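Local coordinates for protein Niban 2 (Homo sapiens, PDB 7CTP) that may help suppress apoptosis and may promote melanoma cell invasion in vitro, and is linked to cadherin binding and transcriptional coactivation, at residues L97-N102 / A114-A119. Sequence-based numbering, arbitrary orientation.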
ATOM      1  N   LEU A  97       9.203  -1.300  14.549  1.00 25.44           N
ATOM      2  CA  LEU A  97       9.147  -0.643  15.850  1.00 22.80           C
ATOM      3  C   LEU A  97       9.696  -1.634  16.868  1.00 28.24           C
ATOM      4  O   LEU A  97       9.092  -2.685  17.105  1.00 30.02           O
ATOM      5  CB  LEU A  97       7.722  -0.202  16.184  1.00 30.10           C
ATOM      6  CG  LEU A  97       7.501   0.388  17.574  1.00 29.71           C
ATOM      7  CD1 LEU A  97       8.388   1.616  17.791  1.00 28.91           C
ATOM      8  CD2 LEU A  97       6.039   0.729  17.776  1.00 28.28           C
ATOM      9  N   VAL A  98      10.845  -1.307  17.461  1.00 29.80           N
ATOM     10  CA  VAL A  98      11.594  -2.228  18.311  1.00 31.30           C
ATOM     11  C   VAL A  98      11.609  -1.689  19.733  1.00 25.99           C
ATOM     12  O   VAL A  98      12.047  -0.558  19.969  1.00 34.68           O
ATOM     13  CB  VAL A  98      13.021  -2.432  17.784  1.00 31.54           C
ATOM     14  CG1 VAL A  98      13.704  -3.509  18.568  1.00 38.77           C
ATOM     15  CG2 VAL A  98      12.982  -2.786  16.310  1.00 30.69           C
ATOM     16  N   LEU A  99      11.149  -2.503  20.682  1.00 29.33           N
ATOM     17  CA  LEU A  99      11.015  -2.100  22.078  1.00 27.82           C
ATOM     18  C   LEU A  99      11.988  -2.897  22.945  1.00 40.49           C
ATOM     19  O   LEU A  99      11.954  -4.134  22.948  1.00 40.03           O
ATOM     20  CB  LEU A  99       9.580  -2.305  22.557  1.00 33.82           C
ATOM     21  CG  LEU A  99       8.478  -1.716  21.666  1.00 30.64           C
ATOM     22  CD1 LEU A  99       7.096  -2.068  22.200  1.00 35.70           C
ATOM     23  CD2 LEU A  99       8.636  -0.213  21.560  1.00 30.64           C
ATOM     24  N   TYR A 100      12.843  -2.186  23.682  1.00 40.92           N
ATOM     25  CA  TYR A 100      13.752  -2.763  24.665  1.00 46.85           C
ATOM     26  C   TYR A 100      13.303  -2.374  26.067  1.00 48.03           C
ATOM     27  O   TYR A 100      12.575  -1.399  26.248  1.00 35.11           O
ATOM     28  CB  TYR A 100      15.189  -2.281  24.444  1.00 43.31           C
ATOM     29  CG  TYR A 100      15.784  -2.674  23.115  1.00 47.61           C
ATOM     30  CD1 TYR A 100      15.565  -1.905  21.980  1.00 41.83           C
ATOM     31  CD2 TYR A 100      16.577  -3.809  22.997  1.00 45.57           C
ATOM     32  CE1 TYR A 100      16.115  -2.255  20.761  1.00 37.85           C
ATOM     33  CE2 TYR A 100      17.131  -4.171  21.781  1.00 44.55           C
ATOM     34  CZ  TYR A 100      16.896  -3.388  20.669  1.00 46.70           C
ATOM     35  OH  TYR A 100      17.437  -3.734  19.451  1.00 37.95           O
ATOM     36  N   GLU A 101      13.764  -3.138  27.066  1.00 41.59           N
ATOM     37  CA  GLU A 101      13.395  -2.846  28.451  1.00 43.98           C
ATOM     38  C   GLU A 101      13.800  -1.425  28.832  1.00 50.78           C
ATOM     39  O   GLU A 101      13.001  -0.662  29.388  1.00 52.52           O
ATOM     40  CB  GLU A 101      14.030  -3.870  29.396  1.00 52.95           C
ATOM     41  CG  GLU A 101      13.630  -3.696  30.863  1.00 55.29           C
ATOM     42  CD  GLU A 101      13.847  -4.955  31.687  1.00 69.74           C
ATOM     43  OE1 GLU A 101      13.113  -5.158  32.679  1.00 75.63           O
ATOM     44  OE2 GLU A 101      14.756  -5.740  31.347  1.00 74.71           O
ATOM     45  N   ASN A 102      15.037  -1.051  28.525  1.00 46.89           N
ATOM     46  CA  ASN A 102      15.504   0.318  28.674  1.00 50.19           C
ATOM     47  C   ASN A 102      16.691   0.487  27.739  1.00 43.67           C
ATOM     48  O   ASN A 102      17.121  -0.462  27.081  1.00 52.98           O
ATOM     49  CB  ASN A 102      15.862   0.647  30.132  1.00 51.24           C
ATOM     50  CG  ASN A 102      16.648  -0.459  30.811  1.00 50.04           C
ATOM     51  OD1 ASN A 102      17.619  -0.982  30.264  1.00 50.86           O
ATOM     52  ND2 ASN A 102      16.224  -0.824  32.016  1.00 55.12           N
ATOM     53  N   ALA A 114      10.174  -6.827  21.815  1.00 40.86           N
ATOM     54  CA  ALA A 114       9.168  -6.890  20.762  1.00 40.01           C
ATOM     55  C   ALA A 114       9.741  -6.258  19.500  1.00 34.26           C
ATOM     56  O   ALA A 114      10.508  -5.297  19.580  1.00 34.45           O
ATOM     57  CB  ALA A 114       7.880  -6.166  21.181  1.00 35.98           C
ATOM     58  N   VAL A 115       9.369  -6.801  18.342  1.00 29.65           N
ATOM     59  CA  VAL A 115       9.705  -6.226  17.037  1.00 25.83           C
ATOM     60  C   VAL A 115       8.415  -6.178  16.231  1.00 34.06           C
ATOM     61  O   VAL A 115       7.863  -7.227  15.882  1.00 38.93           O
ATOM     62  CB  VAL A 115      10.775  -7.038  16.295  1.00 34.40           C
ATOM     63  CG1 VAL A 115      11.056  -6.417  14.943  1.00 33.38           C
ATOM     64  CG2 VAL A 115      12.059  -7.120  17.122  1.00 37.14           C
ATOM     65  N   ILE A 116       7.933  -4.973  15.927  1.00 29.43           N
ATOM     66  CA  ILE A 116       6.577  -4.775  15.409  1.00 25.00           C
ATOM     67  C   ILE A 116       6.626  -4.281  13.966  1.00 23.78           C
ATOM     68  O   ILE A 116       7.225  -3.236  13.676  1.00 24.30           O
ATOM     69  CB  ILE A 116       5.790  -3.786  16.281  1.00 24.76           C
ATOM     70  CG1 ILE A 116       5.686  -4.304  17.716  1.00 29.09           C
ATOM     71  CG2 ILE A 116       4.403  -3.561  15.690  1.00 26.44           C
ATOM     72  CD1 ILE A 116       5.334  -3.210  18.724  1.00 29.74           C
ATOM     73  N   ASN A 117       5.988  -5.026  13.063  1.00 23.35           N
ATOM     74  CA  ASN A 117       5.687  -4.550  11.718  1.00 24.18           C
ATOM     75  C   ASN A 117       4.275  -3.977  11.742  1.00 21.18           C
ATOM     76  O   ASN A 117       3.324  -4.684  12.081  1.00 22.34           O
ATOM     77  CB  ASN A 117       5.808  -5.689  10.699  1.00 31.13           C
ATOM     78  CG  ASN A 117       5.429  -5.272   9.280  1.00 25.38           C
ATOM     79  OD1 ASN A 117       4.310  -4.826   9.015  1.00 19.74           O
ATOM     80  ND2 ASN A 117       6.361  -5.451   8.346  1.00 23.51           N
ATOM     81  N   SER A 118       4.134  -2.696  11.399  1.00 21.44           N
ATOM     82  CA  SER A 118       2.881  -1.981  11.630  1.00 20.19           C
ATOM     83  C   SER A 118       1.973  -1.927  10.397  1.00 22.06           C
ATOM     84  O   SER A 118       1.079  -1.078  10.329  1.00 19.18           O
ATOM     85  CB  SER A 118       3.185  -0.570  12.143  1.00 21.34           C
ATOM     86  OG  SER A 118       4.001   0.134  11.229  1.00 24.17           O
ATOM     87  N   ALA A 119       2.162  -2.819   9.426  1.00 19.44           N
ATOM     88  CA  ALA A 119       1.255  -2.841   8.280  1.00 20.74           C
ATOM     89  C   ALA A 119      -0.178  -3.066   8.756  1.00 19.19           C
ATOM     90  O   ALA A 119      -0.432  -3.916   9.614  1.00 19.54           O
ATOM     91  CB  ALA A 119       1.664  -3.935   7.292  1.00 21.82           C
TER
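Leu97 and Ile116 form a hydrogen-bonded antiparallel pair: Leu97 N donates to Ile116 O at 2.9 Å, while Ile116 N returns a bond to Leu97 O at 2.8 Å. In the second such pair Leu99 N reaches Ala114 O at 3.1 Å, but the return from Ala114 N to Leu99 O is weak (3.4 Å, 138°), so the ladder slackens towards Ala114. At the intervening non-hydrogen-bonded pair, Val98 with Val115, Val98 CA makes a CA-H...O contact to the preceding Ala114 O (3.5 Å).

The N-to-C directions of the short strand segments 97-100 and 114-116 differ by 166°, and the ladder joins 114-116, an edge strand within this chain, to 97-100 in the antiparallel sheet of the PH domain; the connection between the two contains helix 103-107, capped at its start by Asn102.

Apolar contacts divide between the sheet faces. On the face of Leu97, Leu99 and Ile116, Leu97 and Ile116 lie side by side. Ile116 CG1 stands anti to its own carbonyl carbon (chi1 -60°), and this together with an extended second torsion brings CD1 to 4.1 Å from Leu99 CD1, with Leu97 CD2 equally close. Phe171 touches both leucines and Tyr169 touches Ile116, extending this buried layer to strand 169-173. The other face has a lighter contact, Val98 CG1 to Val115 CG2, at 4.2 Å. Asn117 OD1 accepts from Ala119 N, closing an Asx turn, and also from Gln234 NE2.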